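Local coordinates for bilirubin-inducible fluorescent protein UnaG (Anguilla japonica, PDB 4I3B) that binds unconjugated bilirubin with high affinity inside a beta-barrel of the fatty-acid-binding-protein family and, once loaded, fluoresces green, at residues 7-12 with 134-139. Sequence-based numbering, arbitrary orientation. Where two conformers were deposited one is given.
Sequences GTWKIA and YRRATE. With BLR (3-[5-[(Z)-(4-ethenyl-3-methyl-5-oxidanylidene-pyrrol-2-ylidene)methyl]-2-[[5-[(Z)-(3-ethenyl-4-methyl-5-oxidanylidene-pyrrol-2-ylidene)methyl]-3-(3-hydroxy-3-oxopropyl)-4-methyl-1H-pyrrol-2-yl]methyl]-4-methyl-1H-pyrrol-3-yl]propanoic acid), chain G.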
loop_
_atom_site.group_PDB
_atom_site.type_symbol
_atom_site.label_atom_id
_atom_site.label_comp_id
_atom_site.label_asym_id
_atom_site.label_seq_id
_atom_site.Cartn_x
_atom_site.Cartn_y
_atom_site.Cartn_z
ATOM N N GLY A 7 -3.486 -8.003 -11.387
ATOM C CA GLY A 7 -4.142 -7.191 -12.396
ATOM C C GLY A 7 -4.289 -5.743 -11.962
ATOM O O GLY A 7 -3.605 -5.255 -11.037
ATOM N N THR A 8 -5.167 -5.024 -12.639
ATOM C CA THR A 8 -5.306 -3.609 -12.426
ATOM C C THR A 8 -6.407 -3.290 -11.415
ATOM O O THR A 8 -7.452 -3.977 -11.400
ATOM C CB THR A 8 -5.612 -2.913 -13.744
ATOM O OG1 THR A 8 -4.550 -3.188 -14.649
ATOM C CG2 THR A 8 -5.735 -1.404 -13.552
ATOM N N TRP A 9 -6.159 -2.240 -10.605
ATOM C CA TRP A 9 -7.066 -1.764 -9.588
ATOM C C TRP A 9 -7.094 -0.234 -9.573
ATOM O O TRP A 9 -6.069 0.419 -9.780
ATOM C CB TRP A 9 -6.589 -2.209 -8.215
ATOM C CG TRP A 9 -6.609 -3.660 -7.961
ATOM C CD1 TRP A 9 -5.551 -4.536 -8.093
ATOM C CD2 TRP A 9 -7.724 -4.425 -7.534
ATOM N NE1 TRP A 9 -5.955 -5.804 -7.735
ATOM C CE2 TRP A 9 -7.285 -5.764 -7.396
ATOM C CE3 TRP A 9 -9.061 -4.119 -7.245
ATOM C CZ2 TRP A 9 -8.129 -6.777 -6.948
ATOM C CZ3 TRP A 9 -9.902 -5.144 -6.815
ATOM C CH2 TRP A 9 -9.426 -6.446 -6.658
ATOM N N LYS A 10 -8.265 0.355 -9.324
ATOM C CA LYS A 10 -8.430 1.805 -9.281
ATOM C C LYS A 10 -9.117 2.188 -7.981
ATOM O O LYS A 10 -10.030 1.494 -7.532
ATOM C CB LYS A 10 -9.320 2.290 -10.456
ATOM C CG LYS A 10 -8.749 2.032 -11.856
ATOM C CD LYS A 10 -9.703 2.526 -12.937
ATOM C CE LYS A 10 -10.109 3.961 -12.699
ATOM N NZ LYS A 10 -10.713 4.573 -13.914
ATOM N N ILE A 11 -8.739 3.301 -7.380
ATOM C CA ILE A 11 -9.298 3.611 -6.067
ATOM C C ILE A 11 -10.788 3.859 -6.168
ATOM O O ILE A 11 -11.281 4.408 -7.150
ATOM C CB ILE A 11 -8.581 4.772 -5.335
ATOM C CG1 ILE A 11 -8.789 4.679 -3.818
ATOM C CG2 ILE A 11 -9.045 6.101 -5.832
ATOM C CD1 ILE A 11 -7.874 5.608 -3.009
ATOM N N ALA A 12 -11.483 3.422 -5.120
ATOM C CA ALA A 12 -12.908 3.611 -4.957
ATOM C C ALA A 12 -13.220 4.538 -3.770
ATOM O O ALA A 12 -14.101 5.380 -3.874
ATOM C CB ALA A 12 -13.592 2.249 -4.752
ATOM N N TYR A 134 -10.183 -0.329 -3.394
ATOM C CA TYR A 134 -10.011 -0.248 -4.839
ATOM C C TYR A 134 -10.996 -1.171 -5.552
ATOM O O TYR A 134 -11.370 -2.226 -5.026
ATOM C CB TYR A 134 -8.606 -0.688 -5.239
ATOM C CG TYR A 134 -7.491 0.183 -4.733
ATOM C CD1 TYR A 134 -7.027 0.108 -3.419
ATOM C CD2 TYR A 134 -6.820 1.009 -5.618
ATOM C CE1 TYR A 134 -5.943 0.896 -3.011
ATOM C CE2 TYR A 134 -5.770 1.779 -5.225
ATOM C CZ TYR A 134 -5.317 1.704 -3.926
ATOM O OH TYR A 134 -4.258 2.506 -3.553
ATOM N N ARG A 135 -11.373 -0.786 -6.763
ATOM C CA ARG A 135 -12.242 -1.594 -7.604
ATOM C C ARG A 135 -11.493 -1.982 -8.868
ATOM O O ARG A 135 -10.480 -1.388 -9.190
ATOM C CB ARG A 135 -13.477 -0.788 -7.982
ATOM C CG ARG A 135 -13.170 0.373 -8.883
ATOM C CD ARG A 135 -14.455 1.060 -9.325
ATOM N NE ARG A 135 -14.164 2.265 -10.078
ATOM C CZ ARG A 135 -13.916 2.297 -11.383
ATOM N NH1 ARG A 135 -13.901 1.188 -12.111
ATOM N NH2 ARG A 135 -13.666 3.451 -11.968
ATOM N N ARG A 136 -12.014 -2.968 -9.586
ATOM C CA ARG A 136 -11.555 -3.282 -10.936
ATOM C C ARG A 136 -12.106 -2.286 -11.942
ATOM O O ARG A 136 -13.153 -1.691 -11.747
ATOM C CB ARG A 136 -12.065 -4.672 -11.345
ATOM C CG ARG A 136 -11.538 -5.782 -10.497
ATOM C CD ARG A 136 -10.031 -5.921 -10.592
ATOM N NE ARG A 136 -9.633 -7.144 -9.927
ATOM C CZ ARG A 136 -8.429 -7.677 -10.020
ATOM N NH1 ARG A 136 -7.488 -7.054 -10.709
ATOM N NH2 ARG A 136 -8.158 -8.818 -9.392
ATOM N N ALA A 137 -11.370 -2.121 -13.022
ATOM C CA ALA A 137 -11.832 -1.360 -14.163
ATOM C C ALA A 137 -12.940 -2.137 -14.889
ATOM O O ALA A 137 -12.946 -3.376 -14.947
ATOM C CB ALA A 137 -10.679 -1.071 -15.090
ATOM N N THR A 138 -13.898 -1.413 -15.443
ATOM C CA THR A 138 -15.015 -2.059 -16.144
ATOM C C THR A 138 -14.669 -2.372 -17.593
ATOM O O THR A 138 -15.302 -3.236 -18.193
ATOM C CB THR A 138 -16.315 -1.218 -16.096
ATOM O OG1 THR A 138 -16.071 0.057 -16.699
ATOM C CG2 THR A 138 -16.753 -1.001 -14.672
ATOM N N GLU A 139 -13.670 -1.679 -18.143
ATOM C CA GLU A 139 -13.195 -1.867 -19.512
ATOM C C GLU A 139 -11.747 -1.398 -19.551
ATOM O O GLU A 139 -11.132 -1.409 -20.632
ATOM C CB GLU A 139 -14.052 -1.055 -20.507
ATOM C CG GLU A 139 -13.990 0.470 -20.281
ATOM C CD GLU A 139 -14.802 1.310 -21.285
ATOM O OE1 GLU A 139 -16.035 1.148 -21.361
ATOM O OE2 GLU A 139 -14.198 2.172 -21.981
HETATM C CHA BLR G . -0.358 3.275 -2.756
HETATM N NA BLR G . 0.307 0.837 -2.667
HETATM C C1A BLR G . 0.650 2.142 -2.826
HETATM C C2A BLR G . 2.029 2.238 -2.929
HETATM C C3A BLR G . 2.523 0.938 -2.811
HETATM C C4A BLR G . 1.436 0.088 -2.656
HETATM C CMA BLR G . 3.962 0.521 -2.864
HETATM C CAA BLR G . 2.814 3.494 -3.143
HETATM C CBA BLR G . 3.460 3.990 -1.911
HETATM C CGA BLR G . 4.272 5.217 -2.118
HETATM O O1A BLR G . 4.021 6.017 -3.066
HETATM O O2A BLR G . 5.255 5.392 -1.311
HETATM C CHB BLR G . 1.539 -1.374 -2.517
HETATM N NB BLR G . -0.776 -2.039 -2.999
HETATM C C1B BLR G . 0.569 -2.330 -2.680
HETATM C C2B BLR G . 0.700 -3.724 -2.537
HETATM C C3B BLR G . -0.413 -4.324 -2.760
HETATM C C4B BLR G . -1.540 -3.349 -3.063
HETATM C CMB BLR G . 2.019 -4.385 -2.185
HETATM O OB BLR G . -2.690 -3.454 -3.314
HETATM C CAB BLR G . -0.681 -5.783 -2.732
HETATM C CBB BLR G . -1.902 -6.350 -2.969
HETATM N NC BLR G . 0.885 8.357 -2.030
HETATM C C1C BLR G . 1.279 9.754 -2.535
HETATM C C2C BLR G . 2.039 10.268 -1.361
HETATM C C3C BLR G . 2.102 9.401 -0.409
HETATM C C4C BLR G . 1.452 8.218 -0.713
HETATM C CMC BLR G . 2.655 11.625 -1.419
HETATM O OC BLR G . 0.976 10.238 -3.590
HETATM C CAC BLR G . 2.815 9.559 0.871
HETATM C CBC BLR G . 2.859 10.730 1.552
HETATM C CHD BLR G . 1.320 7.096 0.038
HETATM N ND BLR G . 0.404 5.372 -1.618
HETATM C C1D BLR G . 0.781 5.799 -0.398
HETATM C C2D BLR G . 0.572 4.669 0.531
HETATM C C3D BLR G . 0.067 3.612 -0.181
HETATM C C4D BLR G . -0.035 4.009 -1.596
HETATM C CMD BLR G . 0.861 4.762 1.993
HETATM C CAD BLR G . -0.258 2.258 0.390
HETATM C CBD BLR G . -1.748 2.129 0.634
HETATM C CGD BLR G . -2.460 1.741 -0.610
HETATM O O1D BLR G . -3.355 2.484 -1.051
HETATM O O2D BLR G . -2.207 0.665 -1.201
HETATM O O HOH W 1 -9.283 -4.089 -13.563
HETATM O O HOH W 2 -13.723 4.492 -8.417
#
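The guanidinium of Arg136 lies flat over one face of the Trp9 indole, planes 19° apart, a cation-pi stack with CZ 3.7 Å from the centroid of the six-membered ring. Arg136 CD sits over the same ring, almost on its normal, as a CH-pi contact. A bend at chi2 (-63°) folds the arginine back over the indole, where NH1 donates to Thr8 O (3.2 Å) from above the carbonyl plane and also to Val6 O. Trp9 NE1 is hydrogen-bonded to Phe5 O. With an alanine at position 9 the Arg136 guanidinium would probably lose its flat support and be freer to turn away from Thr8 O. Next along the strand from Trp9, Lys10 forms an antiparallel hydrogen-bonded pair with Arg135 through Lys10 N to Arg135 O and Arg135 N to Lys10 O, both 2.8 Å. Their side chains run the same way in the conformer given, where one water links Ile11 O to Arg135 NE; another joins Thr8 O to Ala137 N. Tyr134 packs its CB 3.9 Å from Trp9 CB, has Ile11 over one ring face, and donates its OH to bilirubin O1D (2.7 Å). This antiparallel seam joins the first and last barrel strands, 7-15 and 128-135; strand 40-46 continues the sheet beyond the former, strand 118-125 beyond the latter.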